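Side-chain contacts in multicopper oxidase (Pseudomonas thermotolerans, PDB 6VOW), which probably oxidises phenolic or related substrates at one copper site and passes the electrons to dioxygen at a coupled copper cluster, as laccases do: residues T201-R206 / R289-K294; Y260-G263 / R267-L270. All coordinates share one frame; numbering follows the deposited sequence.

Interaction 1: T201-R206 / R289-K294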
# COMPACT_ATOMS: atom_id res chain seq x y z
N THR A 201 -15.18 -2.06 8.49
CA THR A 201 -13.92 -2.73 8.15
C THR A 201 -14.30 -4.01 7.46
O THR A 201 -15.31 -4.63 7.78
CB THR A 201 -13.07 -2.95 9.37
OG1 THR A 201 -12.63 -1.67 9.85
CG2 THR A 201 -11.86 -3.72 9.05
N THR A 202 -13.55 -4.33 6.44
CA THR A 202 -13.77 -5.49 5.63
C THR A 202 -12.37 -6.05 5.30
O THR A 202 -11.36 -5.35 5.27
CB THR A 202 -14.45 -5.16 4.29
OG1 THR A 202 -13.71 -4.13 3.65
CG2 THR A 202 -15.95 -4.75 4.41
N VAL A 203 -12.38 -7.33 5.08
CA VAL A 203 -11.26 -8.07 4.56
C VAL A 203 -11.81 -8.68 3.33
O VAL A 203 -12.77 -9.46 3.42
CB VAL A 203 -10.82 -9.18 5.52
CG1 VAL A 203 -10.05 -10.26 4.80
CG2 VAL A 203 -9.93 -8.58 6.58
N ASN A 204 -11.20 -8.31 2.19
CA ASN A 204 -11.67 -8.79 0.86
C ASN A 204 -13.15 -8.50 0.66
O ASN A 204 -13.91 -9.36 0.23
CB ASN A 204 -11.37 -10.31 0.71
CG ASN A 204 -9.86 -10.62 0.84
OD1 ASN A 204 -9.02 -9.76 0.65
ND2 ASN A 204 -9.53 -11.85 1.15
N ALA A 205 -13.58 -7.29 1.03
CA ALA A 205 -15.02 -6.84 0.87
C ALA A 205 -16.05 -7.39 1.86
O ALA A 205 -17.26 -7.07 1.74
CB ALA A 205 -15.53 -7.14 -0.52
N ARG A 206 -15.60 -8.20 2.81
CA ARG A 206 -16.50 -8.86 3.72
C ARG A 206 -16.16 -8.43 5.16
O ARG A 206 -14.98 -8.48 5.52
CB ARG A 206 -16.28 -10.35 3.56
CG ARG A 206 -16.50 -10.90 2.16
CD ARG A 206 -17.95 -11.27 1.86
NE ARG A 206 -18.44 -12.34 2.72
CZ ARG A 206 -18.31 -13.66 2.52
NH1 ARG A 206 -17.68 -14.18 1.44
NH2 ARG A 206 -18.82 -14.47 3.46
N ARG A 289 -11.95 -8.06 15.81
CA ARG A 289 -11.68 -9.07 14.79
C ARG A 289 -11.87 -8.47 13.42
O ARG A 289 -12.91 -7.91 13.11
CB ARG A 289 -12.62 -10.26 14.86
CG ARG A 289 -12.67 -11.00 16.15
CD ARG A 289 -14.16 -11.41 16.33
NE ARG A 289 -14.42 -12.83 16.11
CZ ARG A 289 -15.62 -13.37 16.02
NH1 ARG A 289 -16.70 -12.61 16.04
NH2 ARG A 289 -15.75 -14.68 15.83
N LEU A 290 -10.84 -8.64 12.62
CA LEU A 290 -10.82 -8.33 11.19
C LEU A 290 -11.27 -9.56 10.41
O LEU A 290 -11.99 -9.49 9.43
CB LEU A 290 -9.40 -8.01 10.83
CG LEU A 290 -8.86 -6.68 11.37
CD1 LEU A 290 -7.35 -6.50 11.08
CD2 LEU A 290 -9.74 -5.61 10.78
N ALA A 291 -10.84 -10.70 10.89
CA ALA A 291 -11.06 -11.97 10.24
C ALA A 291 -10.73 -13.03 11.25
O ALA A 291 -9.96 -12.82 12.16
CB ALA A 291 -10.14 -12.15 9.02
N THR A 292 -11.31 -14.17 10.99
CA THR A 292 -11.09 -15.38 11.65
C THR A 292 -10.47 -16.42 10.67
O THR A 292 -11.01 -16.68 9.61
CB THR A 292 -12.47 -15.86 12.16
OG1 THR A 292 -12.99 -14.88 13.05
CG2 THR A 292 -12.31 -17.03 12.90
N LEU A 293 -9.40 -17.06 11.11
CA LEU A 293 -8.67 -18.08 10.38
C LEU A 293 -9.00 -19.38 11.03
O LEU A 293 -8.59 -19.61 12.16
CB LEU A 293 -7.17 -17.85 10.51
CG LEU A 293 -6.68 -16.50 10.06
CD1 LEU A 293 -5.19 -16.56 10.20
CD2 LEU A 293 -7.08 -16.16 8.65
N LYS A 294 -9.80 -20.18 10.33
CA LYS A 294 -10.23 -21.48 10.79
C LYS A 294 -9.30 -22.45 10.20
O LYS A 294 -9.20 -22.54 8.99
CB LYS A 294 -11.67 -21.81 10.33
CG LYS A 294 -12.22 -23.13 10.85
CD LYS A 294 -13.76 -23.22 10.81
CE LYS A 294 -14.30 -23.85 9.50
NZ LYS A 294 -15.60 -23.25 9.03
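V203 lays its CG2 methyl against the backbone of L290 and the methyl of A291, joining the outermost strand of one sheet of a cupredoxin-like beta sandwich to the facing sheet. By sheet assignment, strand 200-203 lies beside 165-174, whereas 288-296 pairs with 210-214 and 280-285 in the facing sheet. V203 CG2 comes 3.6 Å from L290 O and 4.3 Å from A291 CB. The first torsion (chi1 158°) turns CG1 anti to the backbone N and leaves CG2 anti to the carbonyl carbon, the branch that meets the other segment. A classic beta bulge puts L290 and A291 together opposite L283; the chain turns a corner at L290, and the end of that leucine's side chain comes nearer to strand 200-203. L169 and L171 also touch V203, and L171 touches L290. The chain reverses in a type I' turn from V203 to R206, closed by R206 N to V203 O at 3.2 Å, with V203 N to R206 O at 2.9 Å as companion bond. T201 directs its hydroxyl to T173 OG1 and its methyl to L290: T201 CG2 lies 3.3 Å from L290 CD2, tighter than usual van der Waals contact.

Interaction 2: Y260-G263 / R267-L270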
# COMPACT_ATOMS: atom_id res chain seq x y z
N TYR A 260 1.38 -5.52 14.76
CA TYR A 260 2.09 -4.83 13.69
C TYR A 260 1.18 -3.69 13.22
O TYR A 260 0.02 -3.92 12.93
CB TYR A 260 2.45 -5.79 12.58
CG TYR A 260 3.25 -5.11 11.53
CD1 TYR A 260 2.63 -4.41 10.49
CD2 TYR A 260 4.65 -5.14 11.56
CE1 TYR A 260 3.37 -3.77 9.52
CE2 TYR A 260 5.36 -4.52 10.59
CZ TYR A 260 4.69 -3.84 9.55
OH TYR A 260 5.42 -3.16 8.60
N TRP A 261 1.71 -2.49 13.14
CA TRP A 261 0.91 -1.31 12.72
C TRP A 261 0.96 -1.18 11.22
O TRP A 261 1.97 -0.71 10.64
CB TRP A 261 1.45 -0.02 13.36
CG TRP A 261 1.17 0.10 14.84
CD1 TRP A 261 1.30 -0.88 15.77
CD2 TRP A 261 0.71 1.25 15.55
NE1 TRP A 261 0.98 -0.42 17.00
CE2 TRP A 261 0.59 0.88 16.90
CE3 TRP A 261 0.35 2.53 15.17
CZ2 TRP A 261 0.17 1.77 17.89
CZ3 TRP A 261 -0.08 3.42 16.14
CH2 TRP A 261 -0.16 3.04 17.49
N LEU A 262 -0.10 -1.64 10.58
CA LEU A 262 -0.20 -1.66 9.15
C LEU A 262 -0.89 -0.39 8.79
O LEU A 262 -2.13 -0.30 8.85
CB LEU A 262 -1.10 -2.84 8.66
CG LEU A 262 -1.00 -3.19 7.15
CD1 LEU A 262 0.37 -3.66 6.95
CD2 LEU A 262 -1.87 -4.36 6.77
N GLY A 263 -0.11 0.58 8.43
CA GLY A 263 -0.64 1.81 7.88
C GLY A 263 -1.26 1.73 6.51
O GLY A 263 -1.08 0.78 5.78
N ARG A 267 1.87 -3.18 3.41
CA ARG A 267 1.59 -4.60 3.24
C ARG A 267 2.60 -5.38 4.02
O ARG A 267 3.69 -4.93 4.31
CB ARG A 267 1.77 -4.94 1.75
CG ARG A 267 0.89 -4.21 0.78
CD ARG A 267 1.50 -2.93 0.27
NE ARG A 267 2.75 -3.07 -0.52
CZ ARG A 267 3.65 -2.10 -0.61
NH1 ARG A 267 3.51 -0.98 0.09
NH2 ARG A 267 4.73 -2.27 -1.32
N ILE A 268 2.25 -6.61 4.30
CA ILE A 268 3.16 -7.54 4.90
C ILE A 268 2.87 -8.91 4.36
O ILE A 268 1.74 -9.24 3.98
CB ILE A 268 3.02 -7.62 6.47
CG1 ILE A 268 1.60 -8.01 6.98
CG2 ILE A 268 3.41 -6.31 7.09
CD1 ILE A 268 1.56 -8.08 8.49
N ASP A 269 3.89 -9.74 4.43
CA ASP A 269 3.67 -11.19 4.32
C ASP A 269 3.87 -11.68 5.71
O ASP A 269 4.92 -11.45 6.32
CB ASP A 269 4.74 -11.83 3.50
CG ASP A 269 4.54 -11.64 2.01
OD1 ASP A 269 3.43 -11.90 1.51
OD2 ASP A 269 5.53 -11.27 1.34
N LEU A 270 2.86 -12.37 6.18
CA LEU A 270 2.76 -12.80 7.51
C LEU A 270 2.65 -14.30 7.35
O LEU A 270 1.63 -14.78 6.82
CB LEU A 270 1.52 -12.15 8.18
CG LEU A 270 1.30 -12.62 9.62
CD1 LEU A 270 2.57 -12.56 10.44
CD2 LEU A 270 0.23 -11.89 10.35
O HOH W 1 4.24 -2.97 6.19
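The N-to-C directions of strands 260-262 and 267-270 differ by 141°, their axes approach to 8.5 Å, and L262 and R267 bring their CA atoms to 6.8 Å. Three residues link the segments, and each strand pairs within its own sheet, Y260 with L234 and I268 with L223, so the unit is a beta-arch in a cupredoxin-like sandwich. I268 CG2 sits over one face of the Y260 ring, 4.0 Å from its centroid and 29° off the normal, a CH-pi contact displaced toward Y260 CE1. Y260 holds CG anti to the backbone N (chi1 -176°), which carries the ring across to this methyl, while L243 and L246 also touch the tyrosine. L262 approaches from the same strand: its CD1 reaches I268 CG2 at 4.0 Å and the backbone N of R267 at 3.9 Å, so one isoleucine methyl is shared between an aromatic face and a leucine branch. R267 turns the other way, its guanidinium held by a salt bridge to D413 and its NE by N132 O. Replacing Y260 by an alanine would probably strip I268 CG2 of its aromatic face, leaving L262 CD1 as its neighbour across the contact, and leave the bridging water without its hydroxyl mate. That water joins the two strands: it lies 2.7 Å from Y260 OH and donates to R267 O at 2.8 Å.

Interactions 1 and 2 tie together the same pair of sheets, with each contact taking one segment from either sheet. Their centres are about 15 Å apart and their nearest atoms about 7 Å apart, without touching. In sequence, interaction 2 is nested within the loop that interaction 1 closes. Interaction 1 lies farther out, its centre about 18 Å from the centre of the chain against about 10 Å for interaction 2. Interaction 2 is the one near the metals: the side chain of R267 is about 7 Å from the bound Cu-O-Cu linkage and about 8 Å from a copper ion. H94, H391 and other histidines line that linkage, and none belongs to either contact.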